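Local coordinates for putative acid phosphatase WZB (Escherichia coli, PDB 2WMY), which probably removes phosphate from phosphotyrosine in proteins by hydrolysis, as a low molecular weight protein tyrosine phosphatase, at residues D9-I14 against L84-E89. The protein carries 1 engineered substitution. Residues are numbered along the deposited sequence; the frame is centred on the assembly and turned at random.
Sequences DSILVI and LLLVME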
loop_
_atom_site.group_PDB
_atom_site.type_symbol
_atom_site.label_atom_id
_atom_site.label_comp_id
_atom_site.label_asym_id
_atom_site.label_seq_id
_atom_site.Cartn_x
_atom_site.Cartn_y
_atom_site.Cartn_z
ATOM N N ASP A 9 -0.729 -11.278 11.330
ATOM C CA ASP A 9 0.655 -11.609 11.033
ATOM C C ASP A 9 0.987 -11.365 9.566
ATOM O O ASP A 9 2.153 -11.228 9.202
ATOM C CB ASP A 9 0.944 -13.065 11.411
ATOM C CG ASP A 9 2.417 -13.317 11.684
ATOM O OD1 ASP A 9 3.218 -12.362 11.603
ATOM O OD2 ASP A 9 2.773 -14.475 11.985
ATOM N N SER A 10 -0.046 -11.317 8.730
ATOM C CA SER A 10 0.122 -11.080 7.301
ATOM C C SER A 10 -0.562 -9.779 6.895
ATOM O O SER A 10 -1.701 -9.523 7.292
ATOM C CB SER A 10 -0.474 -12.237 6.501
ATOM O OG SER A 10 -0.088 -13.488 7.046
ATOM N N ILE A 11 0.128 -8.960 6.106
ATOM C CA ILE A 11 -0.447 -7.702 5.627
ATOM C C ILE A 11 -0.364 -7.551 4.102
ATOM O O ILE A 11 0.713 -7.696 3.506
ATOM C CB ILE A 11 0.219 -6.475 6.281
ATOM C CG1 ILE A 11 0.194 -6.579 7.807
ATOM C CG2 ILE A 11 -0.470 -5.188 5.834
ATOM C CD1 ILE A 11 0.874 -5.400 8.483
ATOM N N LEU A 12 -1.504 -7.265 3.480
ATOM C CA LEU A 12 -1.547 -6.964 2.052
ATOM C C LEU A 12 -1.835 -5.479 1.850
ATOM O O LEU A 12 -2.913 -4.992 2.199
ATOM C CB LEU A 12 -2.611 -7.816 1.343
ATOM C CG LEU A 12 -2.658 -7.709 -0.191
ATOM C CD1 LEU A 12 -1.359 -8.207 -0.842
ATOM C CD2 LEU A 12 -3.852 -8.463 -0.753
ATOM N N VAL A 13 -0.864 -4.759 1.294
ATOM C CA VAL A 13 -1.029 -3.340 0.992
ATOM C C VAL A 13 -1.569 -3.131 -0.425
ATOM O O VAL A 13 -1.035 -3.666 -1.392
ATOM C CB VAL A 13 0.302 -2.580 1.161
ATOM C CG1 VAL A 13 0.093 -1.083 0.950
ATOM C CG2 VAL A 13 0.886 -2.849 2.544
ATOM N N ILE A 14 -2.624 -2.339 -0.562
ATOM C CA ILE A 14 -3.299 -2.255 -1.850
ATOM C C ILE A 14 -3.569 -0.840 -2.352
ATOM O O ILE A 14 -4.106 0.006 -1.621
ATOM C CB ILE A 14 -4.642 -3.014 -1.807
ATOM C CG1 ILE A 14 -4.425 -4.450 -1.315
ATOM C CG2 ILE A 14 -5.317 -2.972 -3.176
ATOM C CD1 ILE A 14 -5.683 -5.144 -0.876
ATOM N N LEU A 84 -4.794 -9.065 7.070
ATOM C CA LEU A 84 -5.176 -7.661 7.070
ATOM C C LEU A 84 -4.862 -7.001 5.722
ATOM O O LEU A 84 -3.747 -7.111 5.206
ATOM C CB LEU A 84 -4.441 -6.928 8.198
ATOM C CG LEU A 84 -4.622 -5.412 8.285
ATOM C CD1 LEU A 84 -6.025 -5.075 8.788
ATOM C CD2 LEU A 84 -3.574 -4.808 9.194
ATOM N N LEU A 85 -5.860 -6.319 5.161
ATOM C CA LEU A 85 -5.700 -5.563 3.929
ATOM C C LEU A 85 -5.727 -4.075 4.254
ATOM O O LEU A 85 -6.590 -3.607 5.000
ATOM C CB LEU A 85 -6.836 -5.880 2.943
ATOM C CG LEU A 85 -6.835 -7.177 2.126
ATOM C CD1 LEU A 85 -6.620 -8.392 2.992
ATOM C CD2 LEU A 85 -8.142 -7.301 1.344
ATOM N N LEU A 86 -4.787 -3.333 3.683
ATOM C CA LEU A 86 -4.750 -1.890 3.854
ATOM C C LEU A 86 -4.848 -1.225 2.491
ATOM O O LEU A 86 -3.964 -1.397 1.648
ATOM C CB LEU A 86 -3.471 -1.469 4.590
ATOM C CG LEU A 86 -3.407 -1.936 6.049
ATOM C CD1 LEU A 86 -2.123 -1.487 6.712
ATOM C CD2 LEU A 86 -4.619 -1.422 6.828
ATOM N N VAL A 87 -5.929 -0.483 2.269
ATOM C CA VAL A 87 -6.164 0.134 0.967
ATOM C C VAL A 87 -6.007 1.647 1.032
ATOM O O VAL A 87 -6.175 2.251 2.087
ATOM C CB VAL A 87 -7.536 -0.223 0.371
ATOM C CG1 VAL A 87 -7.751 -1.726 0.373
ATOM C CG2 VAL A 87 -8.651 0.484 1.126
ATOM N N MET A 88 -5.680 2.248 -0.108
ATOM C CA MET A 88 -5.290 3.646 -0.143
ATOM C C MET A 88 -6.501 4.572 -0.123
ATOM O O MET A 88 -6.495 5.596 0.553
ATOM C CB MET A 88 -4.411 3.914 -1.369
ATOM C CG MET A 88 -3.101 3.129 -1.372
ATOM S SD MET A 88 -2.085 3.573 0.054
ATOM C CE MET A 88 -0.947 2.184 0.126
ATOM N N GLU A 89 -7.548 4.189 -0.844
ATOM C CA GLU A 89 -8.677 5.082 -1.063
ATOM C C GLU A 89 -10.017 4.524 -0.599
ATOM O O GLU A 89 -10.237 3.313 -0.605
ATOM C CB GLU A 89 -8.771 5.446 -2.545
ATOM C CG GLU A 89 -7.516 6.075 -3.111
ATOM C CD GLU A 89 -7.681 6.463 -4.561
ATOM O OE1 GLU A 89 -8.787 6.913 -4.911
ATOM O OE2 GLU A 89 -6.710 6.322 -5.346
#
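Ile14, which loses more surface to this contact than any other residue, lies against Leu85 and Val87 on one face of the parallel pair formed by strands 10-14 and 84-87. With its CG1 beside the backbone N (chi1 -53°), the ethyl arm runs back along the sheet, and its CD1 meets Leu85 CG at 3.8 Å; Ile14 CB packs on Val87 CG1 at 4.0 Å. Phe74 and helix 90-99 add to this face, touching Ile14 and Val87 respectively. On the other face Ile11 has Leu84 directly across from it and Leu86 diagonally across. The Ile11 CG2 methyl touches Leu86 CD1 at 4.1 Å, while Leu84 CD2 approaches Ile11 CG1 more loosely. Between the faces, Leu84 O accepts from Leu12 N at 2.8 Å, almost straight at hydrogen. Leu12 O in turn receives Leu86 N, and Leu86 O receives Ile14 N. Weak, bent bonds end the ladder, Leu84 N to Ser10 O and Met88 N to Ile14 O. A bend at chi2 (-61°) turns the Met88 thioether toward strand 10-14, bringing its CE to 3.5 Å from Val13 CG1. The Met88 side chain also lies about 4 Å, nearest atoms, from those of Cys15, the predicted nucleophile, and Arg21, likewise predicted catalytic and salt-bridged to Glu89. Backbone bonds and aliphatic packing on both faces thus join two central strands in register just before this family's phosphate-binding loop.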